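Long-range contact in beta-lactamase-related domain-containing protein (Bacteroides dorei DSM 17855, PDB 5TGF), which probably acts as a serine hydrolase of the beta-lactamase family and can bind calcium: residues D76-E84 with K95-L104. Residues are numbered along the deposited sequence; the frame is centred on the assembly and turned at random.
Sequences DLSWDDPVE and KGGILLRQLL
R101, in the first turn of helix 100-103, closes over the type I turn from S78 to D81. Its CB and CG both pack against W79 O, the acceptor of R101's own backbone N at 3.0 Å. With CG set between the backbone N and carbonyl carbon (chi1 63°) and the chain extended onward to NE, CD runs beside D80 OD1 and NE reaches that oxygen at 2.9 Å. This salt bridge lies in the guanidinium plane, whereas the D80 carboxylate is turned 78° from it. Farther out, a water that NH2 reaches adds a second, weaker link to OD1.

Beyond the turn the backbones run antiparallel through a single bridge between P82 and L99. L100 N gives its hydrogen to D81 O at 3.0 Å, and V83 N to I98 O at 2.9 Å; the latter oxygen also takes a CA-H...O contact from P82. E84 N also bonds G96 O, in the 3-10 segment before I98.

On the inner side, L100 CD2 meets L77 CG and lies obliquely 3.7 Å from W79 CE3, while L104 CD1 approaches the indole edge at CZ3. V83 CG2 touches L103 CD1, the two side chains crossing at about a right angle.

The contact is structural packing in the helical part of the beta-lactamase fold; L77 belongs to a calcium site of this protein that holds no ion in this chain. L77 and W79 rest on helix 60-74, W79 also touches helix 231-238, and V83, L100 and L103 pack against helix 150-163.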
loop_
_atom_site.group_PDB
_atom_site.type_symbol
_atom_site.label_atom_id
_atom_site.label_comp_id
_atom_site.label_asym_id
_atom_site.label_seq_id
_atom_site.Cartn_x
_atom_site.Cartn_y
_atom_site.Cartn_z
ATOM N N ASP A 76 -2.625 -2.579 23.564
ATOM C CA ASP A 76 -2.564 -4.036 23.627
ATOM C C ASP A 76 -2.937 -4.721 22.292
ATOM O O ASP A 76 -2.867 -5.937 22.182
ATOM C CB ASP A 76 -3.505 -4.526 24.741
ATOM C CG ASP A 76 -3.398 -6.028 25.008
ATOM O OD1 ASP A 76 -2.297 -6.532 25.305
ATOM O OD2 ASP A 76 -4.432 -6.710 24.943
ATOM N N LEU A 77 -3.313 -3.950 21.278
ATOM C CA LEU A 77 -3.543 -4.519 19.927
ATOM C C LEU A 77 -2.268 -5.152 19.411
ATOM O O LEU A 77 -1.178 -4.581 19.555
ATOM C CB LEU A 77 -4.007 -3.423 18.959
ATOM C CG LEU A 77 -4.399 -3.944 17.573
ATOM C CD1 LEU A 77 -5.650 -4.833 17.640
ATOM C CD2 LEU A 77 -4.639 -2.754 16.660
ATOM N N SER A 78 -2.387 -6.362 18.873
ATOM C CA SER A 78 -1.233 -7.111 18.404
ATOM C C SER A 78 -1.535 -7.787 17.061
ATOM O O SER A 78 -2.669 -8.115 16.771
ATOM C CB SER A 78 -0.821 -8.151 19.447
ATOM O OG SER A 78 -0.230 -9.301 18.845
ATOM N N TRP A 79 -0.489 -8.039 16.282
ATOM C CA TRP A 79 -0.637 -8.634 14.957
ATOM C C TRP A 79 -1.292 -10.004 15.000
ATOM O O TRP A 79 -1.924 -10.430 14.027
ATOM C CB TRP A 79 0.731 -8.767 14.299
ATOM C CG TRP A 79 1.432 -7.440 14.126
ATOM C CD1 TRP A 79 2.588 -7.059 14.715
ATOM C CD2 TRP A 79 0.953 -6.288 13.385
ATOM N NE1 TRP A 79 2.911 -5.769 14.322
ATOM C CE2 TRP A 79 1.905 -5.270 13.533
ATOM C CE3 TRP A 79 -0.199 -6.024 12.650
ATOM C CZ2 TRP A 79 1.785 -4.025 12.907
ATOM C CZ3 TRP A 79 -0.336 -4.778 12.018
ATOM C CH2 TRP A 79 0.666 -3.791 12.148
ATOM N N ASP A 80 -1.132 -10.714 16.118
ATOM C CA ASP A 80 -1.716 -12.038 16.262
ATOM C C ASP A 80 -3.070 -12.058 16.977
ATOM O O ASP A 80 -3.632 -13.128 17.181
ATOM C CB ASP A 80 -0.705 -12.938 16.954
ATOM C CG ASP A 80 0.604 -13.057 16.158
ATOM O OD1 ASP A 80 0.552 -13.287 14.932
ATOM O OD2 ASP A 80 1.692 -12.877 16.745
ATOM N N ASP A 81 -3.662 -10.889 17.220
ATOM C CA ASP A 81 -4.989 -10.826 17.809
ATOM C C ASP A 81 -6.098 -11.259 16.825
ATOM O O ASP A 81 -6.088 -10.879 15.644
ATOM C CB ASP A 81 -5.304 -9.428 18.299
ATOM C CG ASP A 81 -4.557 -9.045 19.579
ATOM O OD1 ASP A 81 -3.822 -9.867 20.129
ATOM O OD2 ASP A 81 -4.692 -7.884 20.005
ATOM N N PRO A 82 -7.077 -12.015 17.313
ATOM C CA PRO A 82 -8.257 -12.299 16.488
ATOM C C PRO A 82 -9.239 -11.159 16.479
ATOM O O PRO A 82 -9.332 -10.392 17.453
ATOM C CB PRO A 82 -8.896 -13.527 17.154
ATOM C CG PRO A 82 -8.255 -13.670 18.485
ATOM C CD PRO A 82 -7.174 -12.624 18.656
ATOM N N VAL A 83 -10.027 -11.095 15.409
ATOM C CA VAL A 83 -11.021 -10.043 15.244
ATOM C C VAL A 83 -11.931 -9.924 16.491
ATOM O O VAL A 83 -12.169 -8.833 16.973
ATOM C CB VAL A 83 -11.876 -10.281 13.962
ATOM C CG1 VAL A 83 -13.057 -9.339 13.880
ATOM C CG2 VAL A 83 -11.022 -10.128 12.704
ATOM N N GLU A 84 -12.426 -11.064 16.977
ATOM C CA GLU A 84 -13.431 -11.103 18.025
ATOM C C GLU A 84 -12.918 -10.650 19.385
ATOM O O GLU A 84 -13.709 -10.297 20.251
ATOM C CB GLU A 84 -14.023 -12.523 18.124
ATOM C CG GLU A 84 -12.997 -13.580 18.541
ATOM C CD GLU A 84 -13.294 -14.951 17.952
ATOM O OE1 GLU A 84 -12.380 -15.811 17.927
ATOM O OE2 GLU A 84 -14.437 -15.170 17.479
ATOM N N LYS A 95 -15.447 -15.874 10.999
ATOM C CA LYS A 95 -14.565 -14.738 10.766
ATOM C C LYS A 95 -13.970 -14.181 12.049
ATOM O O LYS A 95 -12.999 -13.437 11.981
ATOM C CB LYS A 95 -15.307 -13.590 10.066
ATOM C CG LYS A 95 -15.744 -13.924 8.648
ATOM C CD LYS A 95 -16.248 -12.707 7.891
ATOM C CE LYS A 95 -17.565 -12.181 8.452
ATOM N NZ LYS A 95 -18.716 -13.122 8.320
ATOM N N GLY A 96 -14.611 -14.426 13.196
ATOM C CA GLY A 96 -14.118 -13.887 14.463
ATOM C C GLY A 96 -12.697 -14.328 14.791
ATOM O O GLY A 96 -11.985 -13.641 15.533
ATOM N N GLY A 97 -12.299 -15.481 14.257
ATOM C CA GLY A 97 -10.978 -16.037 14.542
ATOM C C GLY A 97 -9.860 -15.606 13.610
ATOM O O GLY A 97 -8.691 -15.982 13.815
ATOM N N ILE A 98 -10.207 -14.822 12.589
ATOM C CA ILE A 98 -9.204 -14.261 11.682
ATOM C C ILE A 98 -8.233 -13.372 12.463
ATOM O O ILE A 98 -8.648 -12.607 13.342
ATOM C CB ILE A 98 -9.875 -13.473 10.536
ATOM C CG1 ILE A 98 -10.735 -14.407 9.676
ATOM C CG2 ILE A 98 -8.818 -12.809 9.647
ATOM C CD1 ILE A 98 -11.641 -13.773 8.633
ATOM N N LEU A 99 -6.943 -13.474 12.170
ATOM C CA LEU A 99 -5.952 -12.606 12.836
ATOM C C LEU A 99 -5.754 -11.290 12.101
ATOM O O LEU A 99 -5.916 -11.215 10.878
ATOM C CB LEU A 99 -4.608 -13.324 12.962
ATOM C CG LEU A 99 -4.675 -14.725 13.577
ATOM C CD1 LEU A 99 -3.296 -15.322 13.686
ATOM C CD2 LEU A 99 -5.345 -14.668 14.942
ATOM N N LEU A 100 -5.346 -10.271 12.846
ATOM C CA LEU A 100 -5.081 -8.974 12.267
ATOM C C LEU A 100 -4.049 -9.048 11.125
ATOM O O LEU A 100 -4.237 -8.434 10.080
ATOM C CB LEU A 100 -4.632 -8.001 13.342
ATOM C CG LEU A 100 -4.157 -6.632 12.883
ATOM C CD1 LEU A 100 -5.250 -5.852 12.142
ATOM C CD2 LEU A 100 -3.653 -5.868 14.095
ATOM N N ARG A 101 -2.979 -9.796 11.327
ATOM C CA ARG A 101 -1.955 -9.943 10.289
ATOM C C ARG A 101 -2.509 -10.643 9.037
ATOM O O ARG A 101 -2.001 -10.413 7.926
ATOM C CB ARG A 101 -0.745 -10.697 10.832
ATOM C CG ARG A 101 -1.005 -12.128 11.268
ATOM C CD ARG A 101 0.324 -12.811 11.595
ATOM N NE ARG A 101 0.151 -14.135 12.152
ATOM C CZ ARG A 101 -0.116 -15.240 11.465
ATOM N NH1 ARG A 101 -0.216 -15.241 10.143
ATOM N NH2 ARG A 101 -0.273 -16.368 12.133
ATOM N N GLN A 102 -3.550 -11.469 9.198
ATOM C CA GLN A 102 -4.154 -12.161 8.045
ATOM C C GLN A 102 -5.016 -11.210 7.229
ATOM O O GLN A 102 -5.056 -11.302 5.988
ATOM C CB GLN A 102 -4.997 -13.366 8.463
ATOM C CG GLN A 102 -4.109 -14.502 8.977
ATOM C CD GLN A 102 -4.861 -15.663 9.626
ATOM O OE1 GLN A 102 -5.937 -15.506 10.192
ATOM N NE2 GLN A 102 -4.233 -16.822 9.605
ATOM N N LEU A 103 -5.715 -10.330 7.919
ATOM C CA LEU A 103 -6.487 -9.285 7.252
ATOM C C LEU A 103 -5.586 -8.452 6.334
ATOM O O LEU A 103 -5.929 -8.198 5.196
ATOM C CB LEU A 103 -7.208 -8.374 8.284
ATOM C CG LEU A 103 -8.287 -9.037 9.159
ATOM C CD1 LEU A 103 -8.693 -8.150 10.337
ATOM C CD2 LEU A 103 -9.510 -9.444 8.353
ATOM N N LEU A 104 -4.420 -8.070 6.833
ATOM C CA LEU A 104 -3.566 -7.123 6.125
ATOM C C LEU A 104 -2.645 -7.782 5.092
ATOM O O LEU A 104 -1.799 -7.103 4.523
ATOM C CB LEU A 104 -2.731 -6.343 7.135
ATOM C CG LEU A 104 -3.471 -5.362 8.023
ATOM C CD1 LEU A 104 -2.640 -4.953 9.224
ATOM C CD2 LEU A 104 -3.882 -4.130 7.245
HETATM O O HOH W 1 -0.439 -16.524 15.379
#